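Local coordinates for conserved protein (Methanothermobacter thermautotrophicus, PDB 2WNY) that is of unknown function but, as a DUF54 protein encoded in the archaeal exosome superoperon, probably binds RNA, at residues A[6-12]-A[118-124]; A[29-34]-A[115-119]; A[82-86]-A[108-112]. The protein carries 1 engineered substitution. All coordinates share one frame; numbering follows the deposited sequence.

Contact 1 (A[6-12]-A[118-124]); sequences DMIHNIS and LKIKVEA
Glu123 grips the backbone of Met7 twice: its OE1 accepts from Met7 N at 2.7 Å, approached from 55° above the carboxylate plane, and its own N donates to Met7 O at 2.9 Å. The CG of Glu123 stands anti to the backbone N (chi1 -173°) with the chain extended, carrying the carboxylate on to Asp6, where OE2 takes a weak bond from Asp6 N. Glu123 CB covers one face of the His9 ring, whose plane is turned 80° from the carboxylate. At His9, where the chain turns a corner, the backbone N donates almost straight to Lys121 O at 2.6 Å. Beyond it, the hydrogen-bonded pair Ser12 with Lys119 and the non-hydrogen-bonded pair Ile11 with Ile120 join strand 8-17 to its antiparallel neighbour 115-122. Ile8, Ile11, Ile120 and Val122 share one sheet face; Ile8 CG2 meets Ile120 CG2 at a tight 3.5 Å, and helix 62-76 packs on Ile8 and Ile11. On the other face Asn10 ND2 rests against Lys121 CD at 3.5 Å, while one water joins Asn10 OD1, Ser12 OG, Lys119 O and Lys119 NZ. Asp6 OD2 and Glu123 OE2 lie 4.2 Å apart, with a water donating to Asp6 and weakly to Glu123. Such proximity would probably raise the proton affinity of either acid, although the N-H groups and water should offset part of the charge.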
# COMPACT_ATOMS: atom_id res chain seq x y z
N ASP A 6 -10.79 8.10 12.05
CA ASP A 6 -10.38 8.12 10.66
C ASP A 6 -9.48 6.93 10.32
O ASP A 6 -9.55 6.40 9.21
CB ASP A 6 -9.72 9.46 10.31
CG ASP A 6 -10.75 10.59 10.09
OD1 ASP A 6 -11.99 10.35 10.19
OD2 ASP A 6 -10.31 11.73 9.79
N MET A 7 -8.67 6.50 11.30
CA MET A 7 -7.72 5.36 11.18
C MET A 7 -6.56 5.70 10.26
O MET A 7 -5.39 5.61 10.67
CB MET A 7 -8.39 4.07 10.69
CG MET A 7 -9.54 3.60 11.55
SD MET A 7 -9.93 1.88 11.13
CE MET A 7 -11.27 1.60 12.30
N ILE A 8 -6.88 6.05 9.02
CA ILE A 8 -5.89 6.49 8.05
C ILE A 8 -6.42 7.71 7.30
O ILE A 8 -7.63 7.85 7.07
CB ILE A 8 -5.46 5.35 7.06
CG1 ILE A 8 -6.65 4.86 6.22
CG2 ILE A 8 -4.82 4.21 7.80
CD1 ILE A 8 -6.28 3.89 5.11
N HIS A 9 -5.53 8.62 6.96
CA HIS A 9 -5.93 9.87 6.29
C HIS A 9 -6.05 9.67 4.79
O HIS A 9 -6.99 10.13 4.13
CB HIS A 9 -4.93 10.96 6.62
CG HIS A 9 -4.99 11.41 8.05
ND1 HIS A 9 -6.13 11.94 8.60
CD2 HIS A 9 -4.06 11.41 9.03
CE1 HIS A 9 -5.91 12.25 9.87
NE2 HIS A 9 -4.65 11.95 10.15
N ASN A 10 -5.06 8.97 4.26
CA ASN A 10 -4.97 8.75 2.82
C ASN A 10 -3.98 7.61 2.57
O ASN A 10 -3.24 7.20 3.48
CB ASN A 10 -4.56 10.04 2.11
CG ASN A 10 -3.14 10.48 2.46
OD1 ASN A 10 -2.18 9.78 2.17
ND2 ASN A 10 -3.01 11.66 3.07
N ILE A 11 -3.98 7.09 1.34
CA ILE A 11 -2.98 6.10 0.93
C ILE A 11 -2.40 6.56 -0.40
O ILE A 11 -3.17 6.84 -1.35
CB ILE A 11 -3.60 4.70 0.68
CG1 ILE A 11 -4.38 4.23 1.91
CG2 ILE A 11 -2.49 3.69 0.34
CD1 ILE A 11 -4.92 2.82 1.79
N SER A 12 -1.08 6.68 -0.45
CA SER A 12 -0.38 6.88 -1.72
C SER A 12 0.04 5.48 -2.18
O SER A 12 0.43 4.64 -1.34
CB SER A 12 0.86 7.75 -1.54
OG SER A 12 0.51 9.09 -1.25
N LEU A 118 2.77 0.87 -0.89
CA LEU A 118 1.80 1.75 -0.24
C LEU A 118 2.46 2.65 0.79
O LEU A 118 3.29 2.20 1.62
CB LEU A 118 0.70 0.93 0.42
CG LEU A 118 0.11 -0.21 -0.43
CD1 LEU A 118 -0.76 -1.09 0.43
CD2 LEU A 118 -0.67 0.33 -1.61
N LYS A 119 2.16 3.94 0.71
CA LYS A 119 2.53 4.87 1.76
C LYS A 119 1.23 5.25 2.45
O LYS A 119 0.41 6.00 1.91
CB LYS A 119 3.24 6.10 1.19
CG LYS A 119 3.64 7.14 2.24
CD LYS A 119 4.40 8.31 1.64
CE LYS A 119 3.48 9.45 1.19
NZ LYS A 119 2.67 10.03 2.30
N ILE A 120 1.01 4.68 3.62
CA ILE A 120 -0.25 4.85 4.34
C ILE A 120 -0.12 5.93 5.44
O ILE A 120 0.58 5.73 6.44
CB ILE A 120 -0.73 3.52 4.96
CG1 ILE A 120 -0.85 2.41 3.91
CG2 ILE A 120 -2.11 3.72 5.67
CD1 ILE A 120 -0.95 0.98 4.51
N LYS A 121 -0.82 7.06 5.25
CA LYS A 121 -0.84 8.12 6.27
C LYS A 121 -1.79 7.76 7.42
O LYS A 121 -3.01 7.92 7.33
CB LYS A 121 -1.18 9.49 5.66
CG LYS A 121 -0.89 10.68 6.63
CD LYS A 121 -1.12 12.01 5.94
CE LYS A 121 -1.00 13.17 6.92
NZ LYS A 121 -1.33 14.44 6.24
N VAL A 122 -1.19 7.28 8.50
CA VAL A 122 -1.93 6.82 9.66
C VAL A 122 -2.42 8.01 10.47
O VAL A 122 -1.66 8.96 10.73
CB VAL A 122 -1.07 5.87 10.52
CG1 VAL A 122 -1.78 5.46 11.82
CG2 VAL A 122 -0.67 4.64 9.69
N GLU A 123 -3.69 7.98 10.85
CA GLU A 123 -4.24 8.96 11.79
C GLU A 123 -3.44 8.88 13.07
O GLU A 123 -3.42 7.84 13.74
CB GLU A 123 -5.72 8.69 12.06
CG GLU A 123 -6.41 9.76 12.89
CD GLU A 123 -7.84 9.37 13.26
OE1 GLU A 123 -8.14 8.16 13.38
OE2 GLU A 123 -8.67 10.29 13.42
N ALA A 124 -2.76 9.98 13.39
CA ALA A 124 -1.86 10.02 14.54
C ALA A 124 -1.61 11.46 14.98
O ALA A 124 -1.21 12.31 14.19
CB ALA A 124 -0.55 9.31 14.21
O HOH W 1 -8.69 13.03 11.54
O HOH W 2 -4.75 5.43 13.26
O HOH W 3 0.27 8.84 1.96

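Contact 2 (A[29-34]-A[115-119]); sequences ALRNVI and AIHLK
Ile116 and Val33 meet through methyl groups, and the flat groups contribute no stacked face: the nearest, the Ala29 peptide, has its O 3.9 Å from Ile116 CD1, a methyl in plain van der Waals contact with a carbonyl oxygen. The same CD1 comes equally near Leu30 CA and also meets Val33 CG2 at 3.9 Å, so the end of Ile116 is set against Ala29 and Leu30 of helix 23-30 and Val33 beyond them. Val33 and Ile116 reach toward each other tip to tip. Because CG1 of Val33 is anti to its backbone N (chi1 175°), its two branches divide between strand residues: CG2 goes to Ile116, while CG1 meets Leu118 CD1 at 3.9 Å. Ile34 CD1 adds a looser contact with Leu118 CD2 at 4.2 Å. The turn is tied to the helix by Leu30 O, which accepts from both Val33 N and Ile34 N. The segments meet through van der Waals packing, all six touching residues being buried and aliphatic. It lays helix 23-30 on strand 115-122 in the middle of the sheet, with Ala102 of helix 99-103 closing against Ala29, Val33 and Ile116, and Tyr13 of strand 8-17 against Leu30, Ile34 and Leu118.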
# COMPACT_ATOMS: atom_id res chain seq x y z
N ALA A 29 -4.06 -6.66 -10.28
CA ALA A 29 -3.34 -6.89 -9.02
C ALA A 29 -3.49 -5.70 -8.04
O ALA A 29 -3.80 -5.89 -6.87
CB ALA A 29 -1.85 -7.18 -9.30
N LEU A 30 -3.28 -4.48 -8.53
CA LEU A 30 -3.53 -3.30 -7.69
C LEU A 30 -4.92 -3.28 -7.11
O LEU A 30 -5.10 -2.97 -5.93
CB LEU A 30 -3.31 -2.02 -8.50
CG LEU A 30 -3.82 -0.72 -7.90
CD1 LEU A 30 -2.99 -0.39 -6.64
CD2 LEU A 30 -3.70 0.40 -8.91
N ARG A 31 -5.92 -3.60 -7.93
CA ARG A 31 -7.32 -3.61 -7.47
C ARG A 31 -7.68 -4.76 -6.55
O ARG A 31 -8.80 -4.81 -6.02
CB ARG A 31 -8.28 -3.55 -8.67
CG ARG A 31 -8.25 -2.16 -9.28
CD ARG A 31 -9.11 -2.03 -10.50
NE ARG A 31 -8.95 -0.68 -11.04
CZ ARG A 31 -9.23 -0.31 -12.28
NH1 ARG A 31 -9.72 -1.19 -13.15
NH2 ARG A 31 -9.02 0.95 -12.64
N ASN A 32 -6.74 -5.68 -6.34
CA ASN A 32 -6.91 -6.64 -5.25
C ASN A 32 -6.38 -6.07 -3.94
O ASN A 32 -6.47 -6.68 -2.89
CB ASN A 32 -6.23 -7.96 -5.59
CG ASN A 32 -7.03 -8.78 -6.57
OD1 ASN A 32 -8.25 -8.65 -6.63
ND2 ASN A 32 -6.36 -9.61 -7.35
N VAL A 33 -5.78 -4.89 -4.02
CA VAL A 33 -5.27 -4.23 -2.83
C VAL A 33 -6.14 -2.99 -2.63
O VAL A 33 -6.63 -2.74 -1.53
CB VAL A 33 -3.78 -3.84 -2.98
CG1 VAL A 33 -3.28 -3.04 -1.77
CG2 VAL A 33 -2.89 -5.08 -3.20
N ILE A 34 -6.38 -2.23 -3.69
CA ILE A 34 -7.31 -1.10 -3.56
C ILE A 34 -8.33 -1.19 -4.68
O ILE A 34 -8.08 -0.73 -5.79
CB ILE A 34 -6.55 0.26 -3.66
CG1 ILE A 34 -5.48 0.37 -2.57
CG2 ILE A 34 -7.53 1.42 -3.60
CD1 ILE A 34 -4.53 1.57 -2.74
N ALA A 115 7.10 -4.76 -6.30
CA ALA A 115 6.03 -4.67 -5.34
C ALA A 115 5.01 -3.59 -5.65
O ALA A 115 5.26 -2.69 -6.46
CB ALA A 115 6.60 -4.49 -3.93
N ILE A 116 3.87 -3.70 -4.99
CA ILE A 116 2.91 -2.63 -4.90
C ILE A 116 3.31 -1.84 -3.65
O ILE A 116 3.27 -2.37 -2.54
CB ILE A 116 1.49 -3.19 -4.76
CG1 ILE A 116 1.20 -4.16 -5.92
CG2 ILE A 116 0.47 -2.04 -4.72
CD1 ILE A 116 -0.24 -4.60 -6.04
N HIS A 117 3.74 -0.59 -3.83
CA HIS A 117 4.24 0.18 -2.69
C HIS A 117 3.09 1.02 -2.17
O HIS A 117 2.52 1.81 -2.92
CB HIS A 117 5.39 1.12 -3.09
CG HIS A 117 6.63 0.43 -3.56
ND1 HIS A 117 6.70 -0.31 -4.73
CD2 HIS A 117 7.89 0.42 -3.05
CE1 HIS A 117 7.92 -0.77 -4.89
NE2 HIS A 117 8.67 -0.35 -3.89
N LEU A 118 2.77 0.87 -0.89
CA LEU A 118 1.80 1.75 -0.24
C LEU A 118 2.46 2.65 0.79
O LEU A 118 3.29 2.20 1.62
CB LEU A 118 0.70 0.93 0.42
CG LEU A 118 0.11 -0.21 -0.43
CD1 LEU A 118 -0.76 -1.09 0.43
CD2 LEU A 118 -0.67 0.33 -1.61
N LYS A 119 2.16 3.94 0.71
CA LYS A 119 2.53 4.87 1.76
C LYS A 119 1.23 5.25 2.45
O LYS A 119 0.41 6.00 1.91
CB LYS A 119 3.24 6.10 1.19
CG LYS A 119 3.64 7.14 2.24
CD LYS A 119 4.40 8.31 1.64
CE LYS A 119 3.48 9.45 1.19
NZ LYS A 119 2.67 10.03 2.30

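Contact 3 (A[82-86]-A[108-112]); sequences ELEDR and EPVRH
Arg86 and Arg111 form a stacked guanidinium pair at the surface, joining the loop after helix 62-76 to the short edge strand 109-110 of the antiparallel sheet. The planes are 19° apart with centres separated by 3.7 Å, and each CZ lies over the centre of the other group, which marks a face-to-face stack although the two side chains run at a slant to each other. Arg111 is folded at chi2 (-71°), a bend that lets its guanidinium swing back toward segment 82-86. There it meets Asp85 end-on: NH1 and NH2 both donate to OD1, each at 2.9 Å, on the syn side of the carboxylate and in the plane of the guanidinium, making a salt bridge through a single oxygen.

Arg86 is held from its own segment. Its NE donates to Glu82 O at 2.6 Å with an N-H...O angle of 164°, in the plane of both the carbonyl and the guanidinium, and NH2 adds a weak bond to the same oxygen. These bonds fix the rotation of the flat group that Arg111 covers. Two like charges are thereby brought together, probably tolerated because Asp85 and the Glu82 carbonyl sit at their edges. An alanine in place of Arg86 is likely to leave Arg111 without its stacking partner and Glu82 O without its in-plane donor, freeing the Arg111 group to tilt about its salt bridge.

Pro109 packs beside Arg86, its CB 3.7 Å from Arg86 NH2. Its CG lies 3.8 Å from Glu82 OE1, and that carboxylate is turned to its main partner, a salt bridge from OE2 to Arg79. Across the edge of the Arg86 guanidinium, near its plane, NH1 makes a weak bond to Val110 O at 3.3 Å.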
# COMPACT_ATOMS: atom_id res chain seq x y z
N GLU A 82 5.34 -7.70 12.28
CA GLU A 82 5.78 -7.62 10.89
C GLU A 82 5.68 -6.21 10.31
O GLU A 82 6.18 -5.94 9.21
CB GLU A 82 4.95 -8.57 10.01
CG GLU A 82 5.21 -10.05 10.24
CD GLU A 82 4.37 -10.93 9.32
OE1 GLU A 82 4.53 -10.83 8.08
OE2 GLU A 82 3.55 -11.72 9.85
N LEU A 83 5.04 -5.30 11.04
CA LEU A 83 4.78 -3.95 10.52
C LEU A 83 5.50 -2.87 11.30
O LEU A 83 5.76 -1.79 10.78
CB LEU A 83 3.27 -3.67 10.51
CG LEU A 83 2.35 -4.57 9.68
CD1 LEU A 83 0.92 -4.10 9.82
CD2 LEU A 83 2.74 -4.61 8.18
N GLU A 84 5.83 -3.19 12.56
CA GLU A 84 6.35 -2.24 13.54
C GLU A 84 7.53 -1.40 13.05
O GLU A 84 7.67 -0.23 13.43
CB GLU A 84 6.74 -2.97 14.83
CG GLU A 84 5.54 -3.46 15.63
CD GLU A 84 5.91 -4.18 16.92
OE1 GLU A 84 6.78 -5.09 16.89
OE2 GLU A 84 5.32 -3.84 17.96
N ASP A 85 8.38 -2.00 12.23
CA ASP A 85 9.60 -1.33 11.76
C ASP A 85 9.39 -0.63 10.42
O ASP A 85 10.29 0.03 9.91
CB ASP A 85 10.76 -2.33 11.69
CG ASP A 85 10.35 -3.64 11.06
OD1 ASP A 85 10.01 -3.65 9.85
OD2 ASP A 85 10.36 -4.67 11.78
N ARG A 86 8.19 -0.76 9.87
CA ARG A 86 7.88 -0.16 8.57
C ARG A 86 7.27 1.25 8.68
O ARG A 86 6.92 1.85 7.66
CB ARG A 86 6.95 -1.07 7.77
CG ARG A 86 7.48 -2.48 7.53
CD ARG A 86 6.44 -3.28 6.76
NE ARG A 86 6.56 -4.71 7.00
CZ ARG A 86 6.86 -5.62 6.08
NH1 ARG A 86 7.06 -5.26 4.82
NH2 ARG A 86 6.94 -6.90 6.42
N GLU A 108 0.86 -10.21 0.34
CA GLU A 108 2.10 -10.76 0.86
C GLU A 108 3.09 -9.61 1.05
O GLU A 108 3.57 -9.05 0.08
CB GLU A 108 2.65 -11.83 -0.10
CG GLU A 108 3.94 -12.55 0.36
CD GLU A 108 3.75 -13.39 1.63
OE1 GLU A 108 2.87 -14.27 1.63
OE2 GLU A 108 4.50 -13.16 2.60
N PRO A 109 3.40 -9.28 2.32
CA PRO A 109 4.37 -8.21 2.57
C PRO A 109 5.75 -8.64 2.09
O PRO A 109 6.15 -9.79 2.26
CB PRO A 109 4.34 -8.05 4.10
CG PRO A 109 3.82 -9.37 4.62
CD PRO A 109 2.93 -9.94 3.55
N VAL A 110 6.45 -7.72 1.43
CA VAL A 110 7.82 -7.97 1.00
C VAL A 110 8.69 -6.78 1.39
O VAL A 110 8.17 -5.71 1.73
CB VAL A 110 7.92 -8.24 -0.52
CG1 VAL A 110 7.26 -9.58 -0.90
CG2 VAL A 110 7.31 -7.09 -1.31
N ARG A 111 10.00 -6.97 1.32
CA ARG A 111 10.94 -5.93 1.69
C ARG A 111 11.57 -5.26 0.47
O ARG A 111 11.82 -4.05 0.47
CB ARG A 111 12.03 -6.50 2.61
CG ARG A 111 11.49 -7.01 3.94
CD ARG A 111 11.04 -5.87 4.84
NE ARG A 111 10.56 -6.34 6.13
CZ ARG A 111 10.40 -5.57 7.21
NH1 ARG A 111 10.68 -4.27 7.15
NH2 ARG A 111 9.96 -6.10 8.34
N HIS A 112 11.83 -6.06 -0.55
CA HIS A 112 12.41 -5.57 -1.78
C HIS A 112 11.78 -6.34 -2.93
O HIS A 112 11.04 -7.31 -2.72
CB HIS A 112 13.94 -5.77 -1.81
CG HIS A 112 14.69 -5.06 -0.71
ND1 HIS A 112 14.62 -3.70 -0.51
CD2 HIS A 112 15.54 -5.53 0.23
CE1 HIS A 112 15.38 -3.36 0.52
NE2 HIS A 112 15.96 -4.46 0.99

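Overall arrangement
The three contacts meet one antiparallel sheet at different places. Contacts 1 and 2 share Leu118 and Lys119 on strand 115-122; Ile11 CG2 touches Ile34 CD1 at 4.3 Å, making the apolar packing continuous between them. Contact 3 is nested in the chain loop closed by each of the others. It joins contact 2 through Ala115 CB and Val110 CG2 at 3.8 Å, but stays clear of contact 1, whose nearest atoms are about 7 Å off. Contact 2, which is buried, thus touches both the partly buried strand pairing and the charged surface contact, its centre about 14 Å from each, while theirs are about 16 Å apart. None can be tied to a known functional site.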